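Local coordinates for protein insecticidal Delta-Endotoxin Cry8Ea1 (Bacillus Thuringiensis, PDB 3EB7) that kills larvae of the underground pest Holotrichia parallela, probably, as in other three-domain Cry toxins, by binding gut receptors and opening pores in the membrane, at residues G27-L32 against S151-E156; L174-S179 against L539-F544; H181-Y186 against G468-G473; T244-A249 against G254-S259; G288-S293 against S356-V361. All blocks are in the same frame, centred on the assembly; numbering follows the deposited sequence.

Contact 1 (G27-L32 against S151-E156); sequences GPIVSL and SIFGEE
Ile29 of helix 26-40 meets Ile152 and Phe153 of helix 133-153, and the three side chains make up the whole contact. The interaction is apolar throughout; no hydrogen bond joins 27-32 to 151-156, and the backbones stay well apart, Ile29 CA lying 10.2 Å from Ile152 CA.

Between the two isoleucines the meeting is tip to tip. Each extends its CD1 methyl toward the other, and Ile29 CD1 stops 3.7 Å from Ile152 CD1. In both residues CG1 stands beside the backbone N and the chain then runs on extended (chi2 170° in Ile29, 154° in Ile152), which carries the CD1 methyl outward, away from its own helix.

The aliphatic-aromatic part engages both branches of Ile29. Ile29 CD1 comes obliquely to the ring, 3.7 Å from Phe153 CZ, while Ile29 CG2 lies at the ring edge, in plane, 4.0 Å from Phe153 CE1. Ile152 CB covers the centre of one face of the Phe153 ring, 3.9 Å above the plane, so the ring that Ile29 touches has its helix neighbour over one face.

Helix 65-93 borders both segments: Trp92 meets Phe153 edge to face, and Leu86 and Glu90 touch Val30. Leu32 turns to helix 2-20, and Ser151 leans on Tyr168 of helix 161-191, placing the contact within the helical bundle of the N-terminal domain.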
# COMPACT_ATOMS: atom_id res chain seq x y z
N GLY A 27 17.55 13.65 -16.14
CA GLY A 27 18.49 12.61 -15.69
C GLY A 27 17.83 11.48 -14.91
O GLY A 27 17.95 10.30 -15.29
N PRO A 28 17.14 11.83 -13.79
CA PRO A 28 16.31 10.90 -13.01
C PRO A 28 15.27 10.13 -13.85
O PRO A 28 15.10 8.93 -13.62
CB PRO A 28 15.63 11.81 -12.00
CG PRO A 28 16.65 12.93 -11.80
CD PRO A 28 17.16 13.18 -13.18
N ILE A 29 14.62 10.80 -14.81
CA ILE A 29 13.58 10.21 -15.64
C ILE A 29 14.17 9.15 -16.60
O ILE A 29 13.56 8.10 -16.83
CB ILE A 29 12.71 11.32 -16.34
CG1 ILE A 29 11.77 11.97 -15.32
CG2 ILE A 29 11.89 10.80 -17.57
CD1 ILE A 29 11.09 13.16 -15.84
N VAL A 30 15.37 9.41 -17.11
CA VAL A 30 16.03 8.44 -18.01
C VAL A 30 16.44 7.20 -17.21
O VAL A 30 16.20 6.06 -17.64
CB VAL A 30 17.23 9.08 -18.72
CG1 VAL A 30 18.11 8.02 -19.42
CG2 VAL A 30 16.72 10.10 -19.72
N SER A 31 17.01 7.45 -16.04
CA SER A 31 17.38 6.45 -15.08
C SER A 31 16.20 5.56 -14.62
O SER A 31 16.35 4.34 -14.44
CB SER A 31 18.04 7.17 -13.89
OG SER A 31 18.03 6.37 -12.71
N LEU A 32 15.05 6.19 -14.39
CA LEU A 32 13.81 5.53 -14.03
C LEU A 32 13.31 4.59 -15.13
O LEU A 32 13.01 3.44 -14.85
CB LEU A 32 12.75 6.61 -13.72
CG LEU A 32 11.29 6.20 -13.51
CD1 LEU A 32 11.15 5.12 -12.39
CD2 LEU A 32 10.47 7.44 -13.16
N SER A 151 4.30 16.57 -20.48
CA SER A 151 4.23 17.76 -19.62
C SER A 151 5.56 18.40 -19.30
O SER A 151 5.66 19.61 -19.17
CB SER A 151 3.53 17.43 -18.31
OG SER A 151 2.15 17.53 -18.51
N ILE A 152 6.58 17.60 -19.11
CA ILE A 152 7.91 18.11 -18.76
C ILE A 152 8.75 18.49 -19.99
O ILE A 152 9.54 19.42 -19.92
CB ILE A 152 8.67 17.10 -17.88
CG1 ILE A 152 7.82 16.78 -16.64
CG2 ILE A 152 10.01 17.66 -17.42
CD1 ILE A 152 8.12 15.42 -16.08
N PHE A 153 8.57 17.78 -21.11
CA PHE A 153 9.48 17.88 -22.23
C PHE A 153 8.81 18.34 -23.52
O PHE A 153 9.48 18.64 -24.50
CB PHE A 153 10.15 16.53 -22.49
CG PHE A 153 10.81 15.91 -21.28
CD1 PHE A 153 10.61 14.55 -20.99
CD2 PHE A 153 11.66 16.65 -20.45
CE1 PHE A 153 11.22 13.94 -19.90
CE2 PHE A 153 12.29 16.06 -19.34
CZ PHE A 153 12.05 14.70 -19.06
N GLY A 154 7.48 18.39 -23.53
CA GLY A 154 6.73 18.69 -24.74
C GLY A 154 7.12 19.97 -25.44
O GLY A 154 7.37 19.96 -26.63
N GLU A 155 7.17 21.06 -24.70
CA GLU A 155 7.54 22.34 -25.29
C GLU A 155 8.94 22.27 -25.91
O GLU A 155 9.13 22.66 -27.07
CB GLU A 155 7.38 23.45 -24.25
CG GLU A 155 8.49 24.49 -24.24
CD GLU A 155 8.71 25.04 -22.83
OE1 GLU A 155 9.87 24.94 -22.31
OE2 GLU A 155 7.72 25.55 -22.26
N GLU A 156 9.90 21.76 -25.13
CA GLU A 156 11.27 21.44 -25.59
C GLU A 156 11.35 20.67 -26.92
O GLU A 156 12.21 20.96 -27.76
CB GLU A 156 11.97 20.66 -24.49
CG GLU A 156 13.33 21.17 -24.18
CD GLU A 156 13.54 21.52 -22.71
OE1 GLU A 156 14.26 22.53 -22.48
OE2 GLU A 156 13.02 20.81 -21.80

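Contact 2 (L174-S179 against L539-F544); sequences LIAQYS and LKYENF
Tyr541 lies against the flank of helix 161-191, touching Ile175, Ala176 and Ser179. Tyr541 CB starts the approach 3.9 Å from Ala176 CA. With CG anti to the backbone N (chi1 -176°), the ring is placed against Ala176: Tyr541 CD2 lies 3.7 Å from Ala176 CA and 3.8 Å from Ala176 CB, while Tyr541 CD1, across the ring, meets Ser179 OG at 3.9 Å. Farther out, Ile175 CG2 sits over one face in a CH-pi contact, 4.0 Å from the ring centroid of Tyr541 and 27° off its normal. Ile175 CG2 is also 3.6 Å from Tyr541 CZ and reaches the hydroxyl. Ser179 OG donates to Ile175 O at 2.6 Å from above the carbonyl plane, and Ser179 N reaches that oxygen from the opposite face. At the root of Tyr541, the backbone N bonds to Asp180. An aromatic side chain projecting from a short 3-10 turn onto a helix here joins the C-terminal domain to the helical N-terminal domain in the three-domain Cry fold.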
# COMPACT_ATOMS: atom_id res chain seq x y z
N LEU A 174 -7.43 10.16 -17.82
CA LEU A 174 -6.98 8.77 -17.77
C LEU A 174 -6.61 8.35 -16.35
O LEU A 174 -6.87 7.20 -15.96
CB LEU A 174 -5.85 8.51 -18.77
CG LEU A 174 -6.21 8.44 -20.28
CD1 LEU A 174 -4.93 8.22 -21.13
CD2 LEU A 174 -7.31 7.38 -20.66
N ILE A 175 -6.04 9.28 -15.57
CA ILE A 175 -5.87 9.03 -14.14
C ILE A 175 -7.19 8.57 -13.53
O ILE A 175 -7.23 7.52 -12.86
CB ILE A 175 -5.36 10.25 -13.35
CG1 ILE A 175 -3.93 10.62 -13.78
CG2 ILE A 175 -5.41 9.99 -11.81
CD1 ILE A 175 -3.50 12.01 -13.31
N ALA A 176 -8.25 9.34 -13.77
CA ALA A 176 -9.61 8.99 -13.30
C ALA A 176 -10.06 7.64 -13.79
O ALA A 176 -10.44 6.79 -13.00
CB ALA A 176 -10.63 10.08 -13.69
N GLN A 177 -10.02 7.44 -15.10
CA GLN A 177 -10.53 6.19 -15.69
C GLN A 177 -9.75 4.94 -15.23
O GLN A 177 -10.36 3.96 -14.86
CB GLN A 177 -10.53 6.30 -17.22
CG GLN A 177 -10.67 4.94 -17.91
CD GLN A 177 -10.66 4.97 -19.46
OE1 GLN A 177 -11.25 5.86 -20.09
NE2 GLN A 177 -9.99 3.98 -20.06
N TYR A 178 -8.42 4.99 -15.27
CA TYR A 178 -7.56 3.89 -14.82
C TYR A 178 -7.71 3.64 -13.31
O TYR A 178 -7.71 2.51 -12.88
CB TYR A 178 -6.07 4.13 -15.16
CG TYR A 178 -5.71 4.21 -16.65
CD1 TYR A 178 -4.53 4.82 -17.07
CD2 TYR A 178 -6.55 3.68 -17.63
CE1 TYR A 178 -4.20 4.92 -18.41
CE2 TYR A 178 -6.24 3.76 -18.98
CZ TYR A 178 -5.06 4.38 -19.38
OH TYR A 178 -4.73 4.43 -20.73
N SER A 179 -7.83 4.69 -12.50
CA SER A 179 -8.04 4.49 -11.08
C SER A 179 -9.36 3.76 -10.85
O SER A 179 -9.41 2.77 -10.11
CB SER A 179 -8.01 5.81 -10.31
OG SER A 179 -6.79 6.50 -10.48
N LEU A 539 -18.54 6.15 -4.58
CA LEU A 539 -17.59 7.26 -4.79
C LEU A 539 -16.56 6.88 -5.83
O LEU A 539 -16.13 5.75 -5.89
CB LEU A 539 -16.91 7.71 -3.49
CG LEU A 539 -17.87 8.11 -2.37
CD1 LEU A 539 -17.14 8.61 -1.09
CD2 LEU A 539 -18.92 9.15 -2.86
N LYS A 540 -16.18 7.82 -6.67
CA LYS A 540 -15.20 7.60 -7.73
C LYS A 540 -14.03 8.54 -7.61
O LYS A 540 -14.04 9.45 -6.79
CB LYS A 540 -15.88 7.73 -9.08
CG LYS A 540 -16.25 6.37 -9.68
CD LYS A 540 -17.58 5.89 -9.25
CE LYS A 540 -18.01 4.67 -10.07
NZ LYS A 540 -17.45 3.37 -9.63
N TYR A 541 -13.00 8.32 -8.43
CA TYR A 541 -11.83 9.20 -8.44
C TYR A 541 -12.19 10.70 -8.46
O TYR A 541 -11.69 11.46 -7.64
CB TYR A 541 -10.87 8.88 -9.59
CG TYR A 541 -9.65 9.74 -9.49
CD1 TYR A 541 -8.60 9.39 -8.62
CD2 TYR A 541 -9.57 10.96 -10.18
CE1 TYR A 541 -7.47 10.23 -8.47
CE2 TYR A 541 -8.46 11.81 -10.04
CZ TYR A 541 -7.41 11.42 -9.18
OH TYR A 541 -6.30 12.23 -9.06
N GLU A 542 -13.06 11.11 -9.40
CA GLU A 542 -13.49 12.52 -9.57
C GLU A 542 -14.16 13.20 -8.33
O GLU A 542 -14.19 14.43 -8.24
CB GLU A 542 -14.44 12.64 -10.76
CG GLU A 542 -15.74 11.85 -10.55
CD GLU A 542 -16.80 12.15 -11.62
OE1 GLU A 542 -18.01 12.23 -11.24
OE2 GLU A 542 -16.42 12.31 -12.83
N ASN A 543 -14.68 12.40 -7.40
CA ASN A 543 -15.23 12.88 -6.15
C ASN A 543 -14.16 13.30 -5.13
O ASN A 543 -14.50 13.78 -4.06
CB ASN A 543 -16.15 11.82 -5.52
CG ASN A 543 -17.31 11.42 -6.45
OD1 ASN A 543 -18.04 12.27 -6.97
ND2 ASN A 543 -17.49 10.12 -6.63
N PHE A 544 -12.88 13.16 -5.46
CA PHE A 544 -11.83 13.71 -4.57
C PHE A 544 -11.33 15.05 -5.03
O PHE A 544 -11.06 15.22 -6.21
CB PHE A 544 -10.70 12.70 -4.42
CG PHE A 544 -11.16 11.46 -3.74
CD1 PHE A 544 -11.57 10.37 -4.49
CD2 PHE A 544 -11.26 11.43 -2.34
CE1 PHE A 544 -12.03 9.24 -3.85
CE2 PHE A 544 -11.72 10.31 -1.70
CZ PHE A 544 -12.11 9.21 -2.44

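Contact 3 (H181-Y186 against G468-G473); sequences HCVQWY and GHYLGG
Water 1 is gripped from both segments: it lies 2.9 Å from Tyr186 OH and 2.9 Å from His469 NE2, tying the helix 161-191 to the turn at 468-473. The two rings so linked also touch directly, in a T-shaped pair. The edge of Tyr186 points at the face of His469, with the planes at 73° and Tyr186 CE2 3.5 Å from His469 CE1. The other imidazole nitrogen, ND1, is hydrogen-bonded to Arg187, so both nitrogens of His469 have partners, consistent with a set ring orientation.

One helical turn back, Val183 presses on Tyr470. Val183 CG2 lies over the centre of the phenol ring, 3.6 Å from the centroid of the Tyr470 ring and 12° off the normal, a nearly perpendicular CH-pi contact. Val183 CG1, anti to the backbone N (chi1 172°), is 3.5 Å from Tyr470 CE1, so that both methyls lie on the same face, CG2 over the centre and CG1 toward the CE1 rim. The phenol hydroxyl beyond is hydrogen-bonded to Asp180.

Gly468 O accepts from both Leu471 N and Gly472 N, which closes the turn presenting the two aromatic residues. The chemistry is thus divided: apolar packing about Val183 is flanked by polar links through Asp180, Arg187 and water 1, which probably limit the turning of His469 and Tyr470 against a buried side of the helix.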
# COMPACT_ATOMS: atom_id res chain seq x y z
N HIS A 181 -11.26 1.86 -12.88
CA HIS A 181 -11.23 0.48 -13.35
C HIS A 181 -10.53 -0.46 -12.32
O HIS A 181 -11.06 -1.50 -11.95
CB HIS A 181 -10.58 0.42 -14.75
CG HIS A 181 -10.44 -0.98 -15.28
ND1 HIS A 181 -11.39 -1.58 -16.08
CD2 HIS A 181 -9.46 -1.90 -15.11
CE1 HIS A 181 -11.00 -2.80 -16.39
NE2 HIS A 181 -9.83 -3.02 -15.82
N CYS A 182 -9.36 -0.06 -11.84
CA CYS A 182 -8.62 -0.77 -10.78
C CYS A 182 -9.42 -1.03 -9.50
O CYS A 182 -9.54 -2.17 -9.05
CB CYS A 182 -7.37 0.03 -10.39
SG CYS A 182 -6.07 0.00 -11.65
N VAL A 183 -9.94 0.03 -8.90
CA VAL A 183 -10.69 -0.09 -7.65
C VAL A 183 -11.91 -0.99 -7.87
O VAL A 183 -12.11 -1.96 -7.14
CB VAL A 183 -11.06 1.32 -7.07
CG1 VAL A 183 -12.02 1.20 -5.85
CG2 VAL A 183 -9.77 2.10 -6.73
N GLN A 184 -12.67 -0.71 -8.92
CA GLN A 184 -13.86 -1.50 -9.25
C GLN A 184 -13.64 -3.01 -9.38
O GLN A 184 -14.30 -3.80 -8.70
CB GLN A 184 -14.58 -0.95 -10.51
CG GLN A 184 -15.72 -1.88 -10.96
CD GLN A 184 -16.29 -1.56 -12.35
OE1 GLN A 184 -16.13 -0.46 -12.88
NE2 GLN A 184 -16.94 -2.56 -12.94
N TRP A 185 -12.71 -3.40 -10.27
CA TRP A 185 -12.37 -4.80 -10.49
C TRP A 185 -11.60 -5.42 -9.36
O TRP A 185 -11.75 -6.61 -9.13
CB TRP A 185 -11.69 -4.99 -11.84
CG TRP A 185 -12.70 -4.68 -12.93
CD1 TRP A 185 -12.78 -3.53 -13.66
CD2 TRP A 185 -13.82 -5.48 -13.33
NE1 TRP A 185 -13.85 -3.58 -14.53
CE2 TRP A 185 -14.51 -4.76 -14.35
CE3 TRP A 185 -14.31 -6.74 -12.94
CZ2 TRP A 185 -15.67 -5.27 -15.00
CZ3 TRP A 185 -15.49 -7.26 -13.61
CH2 TRP A 185 -16.14 -6.51 -14.62
N TYR A 186 -10.86 -4.62 -8.59
CA TYR A 186 -10.33 -5.10 -7.31
C TYR A 186 -11.47 -5.52 -6.38
O TYR A 186 -11.42 -6.61 -5.81
CB TYR A 186 -9.42 -4.07 -6.62
CG TYR A 186 -9.05 -4.49 -5.21
CD1 TYR A 186 -7.87 -5.23 -4.95
CD2 TYR A 186 -9.88 -4.14 -4.12
CE1 TYR A 186 -7.54 -5.64 -3.61
CE2 TYR A 186 -9.57 -4.53 -2.82
CZ TYR A 186 -8.41 -5.28 -2.56
OH TYR A 186 -8.12 -5.61 -1.24
N GLY A 468 -10.67 4.13 1.27
CA GLY A 468 -9.23 4.14 1.20
C GLY A 468 -8.64 3.26 0.12
O GLY A 468 -7.45 3.34 -0.13
N HIS A 469 -9.45 2.44 -0.56
CA HIS A 469 -8.97 1.76 -1.77
C HIS A 469 -8.46 2.73 -2.80
O HIS A 469 -7.58 2.38 -3.57
CB HIS A 469 -10.02 0.89 -2.43
CG HIS A 469 -10.36 -0.35 -1.68
ND1 HIS A 469 -11.49 -1.08 -1.93
CD2 HIS A 469 -9.71 -0.99 -0.67
CE1 HIS A 469 -11.53 -2.13 -1.12
NE2 HIS A 469 -10.46 -2.09 -0.34
N TYR A 470 -8.99 3.94 -2.80
CA TYR A 470 -8.47 5.03 -3.63
C TYR A 470 -7.26 5.79 -3.04
O TYR A 470 -6.55 6.47 -3.78
CB TYR A 470 -9.58 6.05 -3.91
CG TYR A 470 -10.55 5.63 -4.99
CD1 TYR A 470 -11.78 5.05 -4.66
CD2 TYR A 470 -10.22 5.79 -6.35
CE1 TYR A 470 -12.69 4.65 -5.65
CE2 TYR A 470 -11.11 5.39 -7.35
CZ TYR A 470 -12.34 4.82 -7.00
OH TYR A 470 -13.21 4.44 -7.99
N LEU A 471 -7.03 5.68 -1.72
CA LEU A 471 -6.15 6.65 -1.01
C LEU A 471 -4.83 6.03 -0.50
O LEU A 471 -3.91 6.72 -0.13
CB LEU A 471 -6.92 7.32 0.16
CG LEU A 471 -8.38 7.72 -0.15
CD1 LEU A 471 -9.14 8.18 1.10
CD2 LEU A 471 -8.47 8.81 -1.24
N GLY A 472 -4.78 4.70 -0.49
CA GLY A 472 -3.62 3.96 -0.01
C GLY A 472 -3.68 3.77 1.48
O GLY A 472 -2.66 3.45 2.10
N GLY A 473 -4.88 3.94 2.04
CA GLY A 473 -5.12 3.91 3.50
C GLY A 473 -6.47 4.54 3.87
O GLY A 473 -7.12 5.10 3.04
O HOH W 1 -9.04 -4.19 1.10

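Contact 4 (T244-A249 against G254-S259); sequences TDPIGA and GSWYDS
Trp256 lies against Pro246 and Gly248, its side chain crossing that of Pro246 at about a right angle. Pro246 CB touches Trp256 CZ2 at 3.5 Å, and Trp256 CD1 passes 3.4 Å from Gly248 C, an approach possible because Gly248 carries no side chain. Trp256 CG sits between its backbone N and carbonyl carbon (chi1 68°), which folds the indole back over both residues. The backbone adds one direct bond, Trp256 N to Ala249 O at 3.0 Å. Next comes water 2, in the indole plane, which accepts from Trp256 NE1 at 2.9 Å and donates to Pro246 O.

Behind the indole, Tyr257 CB covers the centre of one face. Ser255 N donates to Asp258 OD2 at 3.1 Å, from well above the carboxylate plane. An inverse gamma turn centres on Ile247. This middle-domain loop packs on Val427 of strand 427-434 and on Val202 of N-terminal helix 198-220. The indole N-H and the carbonyls of Pro246 and Ala249 thus have partners although buried.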
# COMPACT_ATOMS: atom_id res chain seq x y z
N THR A 244 -0.47 -11.06 6.19
CA THR A 244 0.13 -12.28 5.60
C THR A 244 -0.78 -13.48 5.84
O THR A 244 -1.74 -13.39 6.60
CB THR A 244 1.60 -12.55 6.09
OG1 THR A 244 1.68 -12.41 7.51
CG2 THR A 244 2.57 -11.58 5.44
N ASP A 245 -0.48 -14.64 5.21
CA ASP A 245 -1.35 -15.81 5.39
C ASP A 245 -1.32 -16.27 6.86
O ASP A 245 -0.32 -16.10 7.54
CB ASP A 245 -0.99 -16.96 4.44
CG ASP A 245 -1.34 -16.70 2.95
OD1 ASP A 245 -1.99 -15.70 2.53
OD2 ASP A 245 -0.92 -17.56 2.14
N PRO A 246 -2.42 -16.83 7.38
CA PRO A 246 -2.38 -17.34 8.74
C PRO A 246 -1.22 -18.37 8.98
O PRO A 246 -0.88 -19.18 8.07
CB PRO A 246 -3.76 -17.99 8.90
CG PRO A 246 -4.64 -17.26 8.00
CD PRO A 246 -3.77 -16.98 6.78
N ILE A 247 -0.61 -18.32 10.17
CA ILE A 247 0.56 -19.14 10.47
C ILE A 247 0.10 -20.47 11.06
O ILE A 247 0.14 -20.70 12.29
CB ILE A 247 1.60 -18.40 11.36
CG1 ILE A 247 1.90 -17.02 10.73
CG2 ILE A 247 2.90 -19.23 11.43
CD1 ILE A 247 2.61 -16.05 11.64
N GLY A 248 -0.37 -21.32 10.16
CA GLY A 248 -0.89 -22.65 10.47
C GLY A 248 -0.43 -23.59 9.36
O GLY A 248 -0.25 -23.17 8.21
N ALA A 249 -0.23 -24.85 9.71
CA ALA A 249 0.29 -25.81 8.77
C ALA A 249 -0.78 -26.15 7.72
O ALA A 249 -1.96 -26.22 8.03
CB ALA A 249 0.77 -27.07 9.52
N GLY A 254 -2.95 -32.81 6.70
CA GLY A 254 -3.89 -32.07 7.55
C GLY A 254 -3.63 -30.58 7.53
O GLY A 254 -2.50 -30.13 7.68
N SER A 255 -4.68 -29.80 7.31
CA SER A 255 -4.56 -28.34 7.36
C SER A 255 -5.28 -27.75 8.57
O SER A 255 -6.29 -28.29 9.04
CB SER A 255 -5.03 -27.70 6.08
OG SER A 255 -4.53 -28.40 4.97
N TRP A 256 -4.75 -26.64 9.07
CA TRP A 256 -5.31 -26.01 10.26
C TRP A 256 -6.80 -25.69 10.06
O TRP A 256 -7.61 -25.79 11.00
CB TRP A 256 -4.49 -24.77 10.68
CG TRP A 256 -4.58 -23.61 9.71
CD1 TRP A 256 -3.73 -23.32 8.68
CD2 TRP A 256 -5.59 -22.59 9.69
NE1 TRP A 256 -4.12 -22.17 8.05
CE2 TRP A 256 -5.27 -21.70 8.64
CE3 TRP A 256 -6.73 -22.33 10.48
CZ2 TRP A 256 -6.05 -20.60 8.33
CZ3 TRP A 256 -7.51 -21.25 10.19
CH2 TRP A 256 -7.16 -20.36 9.13
N TYR A 257 -7.16 -25.37 8.82
CA TYR A 257 -8.51 -24.92 8.45
C TYR A 257 -9.49 -26.04 8.15
O TYR A 257 -10.61 -25.80 7.71
CB TYR A 257 -8.43 -23.95 7.27
CG TYR A 257 -7.71 -24.45 6.02
CD1 TYR A 257 -8.09 -25.64 5.38
CD2 TYR A 257 -6.73 -23.68 5.42
CE1 TYR A 257 -7.47 -26.07 4.22
CE2 TYR A 257 -6.09 -24.10 4.27
CZ TYR A 257 -6.46 -25.29 3.68
OH TYR A 257 -5.84 -25.70 2.55
N ASP A 258 -9.05 -27.27 8.37
CA ASP A 258 -9.91 -28.45 8.24
C ASP A 258 -10.99 -28.41 9.29
O ASP A 258 -12.08 -28.91 9.08
CB ASP A 258 -9.09 -29.73 8.48
CG ASP A 258 -8.29 -30.17 7.26
OD1 ASP A 258 -8.49 -29.62 6.14
OD2 ASP A 258 -7.45 -31.11 7.46
N SER A 259 -10.65 -27.89 10.47
CA SER A 259 -11.66 -27.76 11.52
C SER A 259 -11.48 -26.44 12.25
O SER A 259 -10.76 -26.35 13.22
CB SER A 259 -11.64 -28.98 12.44
OG SER A 259 -12.74 -28.96 13.32
O HOH W 2 -2.71 -20.37 6.22

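Contact 5 (G288-S293 against S356-V361); sequences GRSSFS and SKYYGV
The ring of Tyr358 receives Ser290 at an oblique angle, with Ser290 OG 3.3 Å from Tyr358 CD2. The pair spans two antiparallel sheets of the second domain of the Cry toxin, the beta-prism: Ser290 belongs to strand 278-292 and Tyr358 to strand 357-369. Both CB atoms are directed at the opposing strand, but the backbones remain separate, Ser290 CA lying 7.6 Å from Tyr358 CA.

Backbone hydrogen bonds instead tie each strand to a partner in its own sheet, Ser290 to Leu298 and Tyr358 to Leu351. The contact is therefore one of packing between sheets, and no hydrogen bond crosses it. Ala353, in the loop after strand 340-352, also touches the Tyr358 side chain, and Lys300 of strand 296-310 borders Ser290.

On the serine, the methylene carbon shares the work with the hydroxyl: Ser290 CB is 3.4 Å from Tyr358 CD2 and 3.5 Å from Tyr358 CE2. Having CG beside the backbone N (chi1 -55°) sends the tyrosine ring across to the serine strand. At its far end the phenol oxygen runs on past Ser290, and Tyr358 OH comes to 4.1 Å from Ser291 O.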
# COMPACT_ATOMS: atom_id res chain seq x y z
N GLY A 288 1.97 -22.95 25.72
CA GLY A 288 1.45 -24.18 26.27
C GLY A 288 2.22 -25.37 25.73
O GLY A 288 2.92 -25.28 24.74
N ARG A 289 2.09 -26.48 26.42
CA ARG A 289 2.71 -27.73 26.06
C ARG A 289 1.60 -28.74 25.74
O ARG A 289 0.73 -28.99 26.58
CB ARG A 289 3.61 -28.23 27.21
CG ARG A 289 4.44 -29.45 26.83
CD ARG A 289 5.46 -29.80 27.94
NE ARG A 289 6.46 -30.79 27.54
CZ ARG A 289 6.23 -32.10 27.44
NH1 ARG A 289 5.04 -32.60 27.71
NH2 ARG A 289 7.20 -32.93 27.09
N SER A 290 1.62 -29.28 24.53
CA SER A 290 0.81 -30.44 24.15
C SER A 290 1.76 -31.60 23.97
O SER A 290 2.81 -31.45 23.37
CB SER A 290 0.10 -30.18 22.84
OG SER A 290 -0.66 -29.00 22.93
N SER A 291 1.41 -32.75 24.50
CA SER A 291 2.31 -33.88 24.40
C SER A 291 1.62 -35.13 23.95
O SER A 291 0.43 -35.39 24.22
CB SER A 291 3.09 -34.14 25.69
OG SER A 291 2.28 -34.83 26.62
N PHE A 292 2.37 -35.94 23.27
CA PHE A 292 1.92 -37.22 22.81
C PHE A 292 3.03 -38.22 23.05
O PHE A 292 4.10 -38.03 22.60
CB PHE A 292 1.59 -37.18 21.32
CG PHE A 292 1.29 -38.48 20.78
CD1 PHE A 292 0.28 -39.22 21.31
CD2 PHE A 292 2.09 -39.04 19.84
CE1 PHE A 292 0.02 -40.44 20.86
CE2 PHE A 292 1.83 -40.27 19.38
CZ PHE A 292 0.79 -40.97 19.89
N SER A 293 2.76 -39.30 23.75
CA SER A 293 3.83 -40.25 23.99
C SER A 293 5.02 -39.58 24.65
O SER A 293 4.98 -38.45 25.01
CB SER A 293 4.30 -40.86 22.66
OG SER A 293 4.64 -42.20 22.80
N SER A 356 -5.98 -37.54 17.17
CA SER A 356 -6.14 -36.11 16.85
C SER A 356 -4.84 -35.44 16.39
O SER A 356 -3.75 -36.00 16.51
CB SER A 356 -6.75 -35.36 18.06
OG SER A 356 -5.98 -35.53 19.24
N LYS A 357 -4.98 -34.24 15.83
CA LYS A 357 -3.84 -33.40 15.50
C LYS A 357 -3.94 -32.11 16.29
O LYS A 357 -5.02 -31.60 16.49
CB LYS A 357 -3.82 -33.07 14.02
CG LYS A 357 -3.87 -34.28 13.13
CD LYS A 357 -3.70 -33.92 11.67
CE LYS A 357 -4.44 -34.89 10.82
NZ LYS A 357 -5.90 -34.63 10.86
N TYR A 358 -2.80 -31.58 16.72
CA TYR A 358 -2.72 -30.28 17.39
C TYR A 358 -1.88 -29.36 16.53
O TYR A 358 -0.70 -29.66 16.26
CB TYR A 358 -1.95 -30.34 18.71
CG TYR A 358 -2.34 -31.30 19.80
CD1 TYR A 358 -2.17 -32.69 19.67
CD2 TYR A 358 -2.75 -30.80 21.04
CE1 TYR A 358 -2.46 -33.56 20.73
CE2 TYR A 358 -3.03 -31.65 22.13
CZ TYR A 358 -2.89 -33.03 21.96
OH TYR A 358 -3.18 -33.83 23.05
N TYR A 359 -2.45 -28.22 16.17
CA TYR A 359 -1.75 -27.23 15.38
C TYR A 359 -1.27 -26.12 16.29
O TYR A 359 -1.92 -25.84 17.31
CB TYR A 359 -2.67 -26.66 14.29
CG TYR A 359 -3.11 -27.71 13.30
CD1 TYR A 359 -4.29 -28.41 13.50
CD2 TYR A 359 -2.37 -27.97 12.16
CE1 TYR A 359 -4.70 -29.38 12.60
CE2 TYR A 359 -2.77 -28.94 11.25
CZ TYR A 359 -3.92 -29.64 11.48
OH TYR A 359 -4.33 -30.58 10.62
N GLY A 360 -0.14 -25.51 15.94
CA GLY A 360 0.34 -24.32 16.66
C GLY A 360 1.72 -23.90 16.25
O GLY A 360 2.48 -24.70 15.73
N VAL A 361 2.08 -22.64 16.51
CA VAL A 361 3.37 -22.10 16.11
C VAL A 361 4.42 -22.48 17.18
O VAL A 361 4.25 -22.17 18.38
CB VAL A 361 3.26 -20.55 15.93
CG1 VAL A 361 4.66 -19.86 15.74
CG2 VAL A 361 2.28 -20.20 14.78

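The five contacts sample all three domains of the toxin. Contact 1 lies wholly within the N-terminal helical bundle. Contacts 2 and 3, with centres 10 Å apart, share helix 161-191 and join it to two loops of the C-terminal domain that touch each other through Phe544 and Leu471. Contacts 4 and 5 belong to the middle domain; their centres are 15 Å apart, and Tyr359 packs against Gly254. Along the chain, contact 1 closes first, whereas contacts 4 and 5 both fall between the two halves of contact 3, itself enclosed by contact 2. Helix 161-191 thus brings sequence-distant domains together, while contacts 1 and 5, 61 Å apart between centres, mark opposite sides of the molecule.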